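Local atomic coordinates of GXWXG domain-containing protein (PDB entry 4MVE), a protein that is of unknown function but joins a GXWXG family region to a DUF4334 region in one small, largely antiparallel beta fold. Residues T24-E27 against L28-L32; A33-P36 against V37-L41. One frame throughout, in Å; residues are numbered along the deposited sequence.

Contact 1: residues T24-E27 against L28-L32; sequences TVEE and LYDRL
Leu28 sits one helical turn beyond Thr24, and its N donates to Thr24 O at 3.2 Å. With CG beside its own backbone N (chi1 -69°), the leucine runs back along the helix, and its CD1 comes within 4.4 Å of Thr24 CG2. A branched apolar residue suits this place, for the same side chain is buried against Arg9 and Leu10 of helix 5-16. Tyr29 gives the shortest bond of the series, its N 2.7 Å from Val25 O. Its CG lies opposite the backbone N (chi1 -179°), which carries the ring toward the sheet; tyrosine is long enough for its hydroxyl to bond to His121 O while the ring meets that of Tyr144. Asp30 N continues the alpha-helical pattern to Glu26 O at 3.0 Å. The Asp30 and Glu26 side chains run side by side, their carboxylate planes 14° apart, and Asp30 CG comes 3.3 Å from Glu26 O. Arg31 N turns instead to Leu28 O at 3.2 Å, three residues back. Its long, bent side chain lays CD 3.6 Å from Glu27 O and carries NH1 to a salt bridge with Asp5. The type I turn from Tyr29 to Leu32 leads the chain out, and apolar Leu32 lies on Leu10. Glu26 OE2 and Asp30 OD2, 5.2 Å apart, would tend to repel, but both carboxylates suit Arg104, which bridges them and links the pair to the turn between strands 96-103 and 106-113. Arg22 pairs with Glu26 within the helix, and Tyr144 OH hydrogen-bonds to Glu26 OE1, so the charges are probably well balanced.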
loop_
_atom_site.group_PDB
_atom_site.type_symbol
_atom_site.label_atom_id
_atom_site.label_comp_id
_atom_site.label_asym_id
_atom_site.label_seq_id
_atom_site.Cartn_x
_atom_site.Cartn_y
_atom_site.Cartn_z
ATOM N N THR A 24 9.031 4.132 -13.480
ATOM C CA THR A 24 10.068 3.194 -13.028
ATOM C C THR A 24 9.492 2.167 -11.999
ATOM O O THR A 24 9.862 0.983 -12.045
ATOM C CB THR A 24 11.258 3.969 -12.449
ATOM O OG1 THR A 24 11.693 4.939 -13.414
ATOM C CG2 THR A 24 12.414 3.053 -12.047
ATOM N N VAL A 25 8.609 2.608 -11.090
ATOM C CA VAL A 25 8.031 1.691 -10.100
ATOM C C VAL A 25 7.138 0.666 -10.817
ATOM O O VAL A 25 7.197 -0.529 -10.506
ATOM C CB VAL A 25 7.268 2.379 -8.925
ATOM C CG1 VAL A 25 6.679 1.315 -7.981
ATOM C CG2 VAL A 25 8.191 3.323 -8.140
ATOM N N GLU A 26 6.328 1.144 -11.770
ATOM C CA GLU A 26 5.417 0.326 -12.545
ATOM C C GLU A 26 6.174 -0.772 -13.279
ATOM O O GLU A 26 5.707 -1.913 -13.272
ATOM C CB GLU A 26 4.635 1.197 -13.525
ATOM C CG GLU A 26 3.747 0.415 -14.472
ATOM C CD GLU A 26 2.546 1.219 -14.908
ATOM O OE1 GLU A 26 1.633 1.416 -14.073
ATOM O OE2 GLU A 26 2.574 1.747 -16.043
ATOM N N GLU A 27 7.332 -0.440 -13.907
ATOM C CA GLU A 27 8.154 -1.440 -14.617
ATOM C C GLU A 27 8.593 -2.529 -13.639
ATOM O O GLU A 27 8.513 -3.717 -13.942
ATOM C CB GLU A 27 9.404 -0.810 -15.285
ATOM C CG GLU A 27 9.136 0.057 -16.504
ATOM C CD GLU A 27 10.161 1.146 -16.797
ATOM O OE1 GLU A 27 11.237 1.165 -16.154
ATOM O OE2 GLU A 27 9.875 1.993 -17.676
ATOM N N LEU A 28 9.001 -2.117 -12.451
ATOM C CA LEU A 28 9.465 -3.059 -11.446
ATOM C C LEU A 28 8.290 -3.858 -10.833
ATOM O O LEU A 28 8.396 -5.078 -10.677
ATOM C CB LEU A 28 10.295 -2.329 -10.372
ATOM C CG LEU A 28 11.677 -1.783 -10.866
ATOM C CD1 LEU A 28 12.261 -0.760 -9.883
ATOM C CD2 LEU A 28 12.690 -2.909 -11.059
ATOM N N TYR A 29 7.155 -3.190 -10.575
ATOM C CA TYR A 29 5.958 -3.813 -10.040
ATOM C C TYR A 29 5.438 -4.943 -10.936
ATOM O O TYR A 29 5.102 -6.021 -10.425
ATOM C CB TYR A 29 4.890 -2.740 -9.856
ATOM C CG TYR A 29 3.574 -3.233 -9.283
ATOM C CD1 TYR A 29 2.530 -3.616 -10.116
ATOM C CD2 TYR A 29 3.341 -3.215 -7.908
ATOM C CE1 TYR A 29 1.303 -4.036 -9.593
ATOM C CE2 TYR A 29 2.103 -3.572 -7.378
ATOM C CZ TYR A 29 1.101 -4.017 -8.225
ATOM O OH TYR A 29 -0.108 -4.382 -7.701
ATOM N N ASP A 30 5.368 -4.707 -12.256
ATOM C CA ASP A 30 4.853 -5.687 -13.224
ATOM C C ASP A 30 5.657 -7.006 -13.241
ATOM O O ASP A 30 5.147 -7.998 -13.726
ATOM C CB ASP A 30 4.791 -5.087 -14.634
ATOM C CG ASP A 30 3.706 -4.021 -14.809
ATOM O OD1 ASP A 30 2.785 -3.951 -13.949
ATOM O OD2 ASP A 30 3.758 -3.283 -15.817
ATOM N N ARG A 31 6.868 -7.023 -12.662
ATOM C CA ARG A 31 7.732 -8.203 -12.602
ATOM C C ARG A 31 7.593 -8.917 -11.242
ATOM O O ARG A 31 8.191 -9.974 -11.038
ATOM C CB ARG A 31 9.192 -7.789 -12.874
ATOM C CG ARG A 31 9.453 -7.586 -14.366
ATOM C CD ARG A 31 10.534 -6.575 -14.691
ATOM N NE ARG A 31 11.845 -6.989 -14.201
ATOM C CZ ARG A 31 12.856 -6.155 -13.991
ATOM N NH1 ARG A 31 14.011 -6.609 -13.520
ATOM N NH2 ARG A 31 12.719 -4.856 -14.243
ATOM N N LEU A 32 6.766 -8.372 -10.343
ATOM C CA LEU A 32 6.574 -8.942 -9.018
ATOM C C LEU A 32 5.514 -10.016 -8.981
ATOM O O LEU A 32 4.585 -10.051 -9.795
ATOM C CB LEU A 32 6.247 -7.864 -7.968
ATOM C CG LEU A 32 7.290 -6.737 -7.755
ATOM C CD1 LEU A 32 6.766 -5.735 -6.754
ATOM C CD2 LEU A 32 8.669 -7.287 -7.304
#

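Contact 2: residues A33-P36 against V37-L41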
loop_
_atom_site.group_PDB
_atom_site.type_symbol
_atom_site.label_atom_id
_atom_site.label_comp_id
_atom_site.label_asym_id
_atom_site.label_seq_id
_atom_site.Cartn_x
_atom_site.Cartn_y
_atom_site.Cartn_z
ATOM N N ALA A 33 5.681 -10.907 -8.004
ATOM C CA ALA A 33 4.803 -12.033 -7.758
ATOM C C ALA A 33 3.555 -11.609 -6.969
ATOM O O ALA A 33 3.653 -10.785 -6.060
ATOM C CB ALA A 33 5.561 -13.123 -6.998
ATOM N N PRO A 34 2.376 -12.218 -7.263
ATOM C CA PRO A 34 1.187 -11.945 -6.432
ATOM C C PRO A 34 1.330 -12.559 -5.028
ATOM O O PRO A 34 2.186 -13.429 -4.810
ATOM C CB PRO A 34 0.040 -12.607 -7.199
ATOM C CG PRO A 34 0.667 -13.608 -8.090
ATOM C CD PRO A 34 2.113 -13.253 -8.287
ATOM N N VAL A 35 0.494 -12.107 -4.078
ATOM C CA VAL A 35 0.505 -12.599 -2.698
ATOM C C VAL A 35 -0.885 -13.093 -2.333
ATOM O O VAL A 35 -1.859 -12.469 -2.765
ATOM C CB VAL A 35 1.023 -11.565 -1.642
ATOM C CG1 VAL A 35 2.492 -11.249 -1.848
ATOM C CG2 VAL A 35 0.196 -10.281 -1.589
ATOM N N PRO A 36 -1.019 -14.159 -1.504
ATOM C CA PRO A 36 -2.363 -14.552 -1.055
ATOM C C PRO A 36 -2.871 -13.565 0.014
ATOM O O PRO A 36 -2.067 -12.822 0.595
ATOM C CB PRO A 36 -2.146 -15.960 -0.487
ATOM C CG PRO A 36 -0.748 -16.004 -0.064
ATOM C CD PRO A 36 0.026 -15.018 -0.897
ATOM N N VAL A 37 -4.204 -13.563 0.267
ATOM C CA VAL A 37 -4.888 -12.685 1.221
ATOM C C VAL A 37 -4.289 -12.791 2.658
ATOM O O VAL A 37 -4.008 -11.740 3.252
ATOM C CB VAL A 37 -6.425 -12.953 1.195
ATOM C CG1 VAL A 37 -7.145 -12.419 2.434
ATOM C CG2 VAL A 37 -7.046 -12.376 -0.077
ATOM N N ASP A 38 -4.056 -14.032 3.192
ATOM C CA ASP A 38 -3.566 -14.193 4.579
ATOM C C ASP A 38 -2.120 -13.666 4.789
ATOM O O ASP A 38 -1.783 -13.249 5.901
ATOM C CB ASP A 38 -3.743 -15.629 5.087
ATOM C CG ASP A 38 -5.201 -15.985 5.441
ATOM O OD1 ASP A 38 -6.125 -15.152 5.153
ATOM O OD2 ASP A 38 -5.429 -17.098 5.964
ATOM N N PHE A 39 -1.329 -13.524 3.705
ATOM C CA PHE A 39 0.035 -12.971 3.758
ATOM C C PHE A 39 0.016 -11.516 4.271
ATOM O O PHE A 39 0.995 -11.053 4.863
ATOM C CB PHE A 39 0.653 -13.015 2.347
ATOM C CG PHE A 39 2.040 -12.420 2.194
ATOM C CD1 PHE A 39 3.173 -13.223 2.285
ATOM C CD2 PHE A 39 2.206 -11.075 1.865
ATOM C CE1 PHE A 39 4.453 -12.669 2.124
ATOM C CE2 PHE A 39 3.477 -10.534 1.691
ATOM C CZ PHE A 39 4.593 -11.328 1.822
HETATM N N MSE A 40 -1.084 -10.794 4.005
HETATM C CA MSE A 40 -1.227 -9.413 4.404
HETATM C C MSE A 40 -1.615 -9.234 5.865
HETATM O O MSE A 40 -1.526 -8.103 6.347
HETATM C CB MSE A 40 -2.272 -8.691 3.520
HETATM C CG MSE A 40 -1.915 -8.643 2.038
HETATM SE SE MSE A 40 -0.171 -7.860 1.660
HETATM C CE MSE A 40 -0.290 -6.107 2.701
ATOM N N LEU A 41 -2.082 -10.308 6.569
ATOM C CA LEU A 41 -2.554 -10.175 7.944
ATOM C C LEU A 41 -1.429 -9.635 8.893
ATOM O O LEU A 41 -0.307 -10.137 8.892
ATOM C CB LEU A 41 -3.204 -11.467 8.463
ATOM C CG LEU A 41 -4.439 -11.971 7.640
ATOM C CD1 LEU A 41 -5.018 -13.243 8.217
ATOM C CD2 LEU A 41 -5.527 -10.949 7.584
#
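Val35 lies over one face of the Phe39 ring, its CG1 4.0 Å from the ring centroid and 23° off the normal, a CH-pi contact displaced toward the rim on the CD2 and CE2 side. Phe39 holds its CG anti to the backbone N (chi1 177°), which swings the ring back under the valine instead of onward along the chain. The second methyl, CG2, meets the selenium of Met40, the selenomethionine standing in for methionine, at 4.1 Å, and the two side chains cross at about a right angle. A short beta-branched residue suits this place because its two methyls serve two neighbours at once; an alanine here, lacking both, would probably end the CH-pi contact over the ring and open a gap beside Phe39 and Met40. Farther out, Pro36 sets CD against Phe39 CB at 3.9 Å, flanking the root of the aromatic side chain. Around this group Ala109, Phe122 and Val130 of the sheet supply further apolar cover. At the polar edge Phe39 N donates to Pro36 O over 3.3 Å. The N-H...O angle is 138° and the donor stands above the carbonyl plane, so the bond is far from straight; it spans three residues, as in a 3-10 turn, and leads into segment 38-40. Proline fits just before that segment: its ring restricts phi, and having no N-H it cannot donate from the backbone, while its O accepts from Phe39 N. The chemistry implies a bend fixed mainly by apolar packing, with a long, bent backbone bond from Phe39 N followed by further i to i+3 bonds, and with Arg149 contacting Phe39 twice, by a cation-pi contact to the ring and a hydrogen bond to O.

From the N terminus, helix 5-16 comes first and then helix 22-29, whose last turn and exit form contact 1. Each contact is local, its two segments contiguous, so neither encloses a loop; they follow one another along the chain, neither nested nor crossed, with centres about 18 Å apart. Residues 24-32 bring the chain off the helix and set it against helix 5-16 on one side and strands 118-124 and 129-136 on the other. Directly afterwards strand 33-34 pairs antiparallel with 118-124, and residues 33-41 bend round through a 3-10 segment into strand 42-48. Together they make the passage from the helical N-terminal part into the antiparallel sheet, with strand 118-124 touched by both.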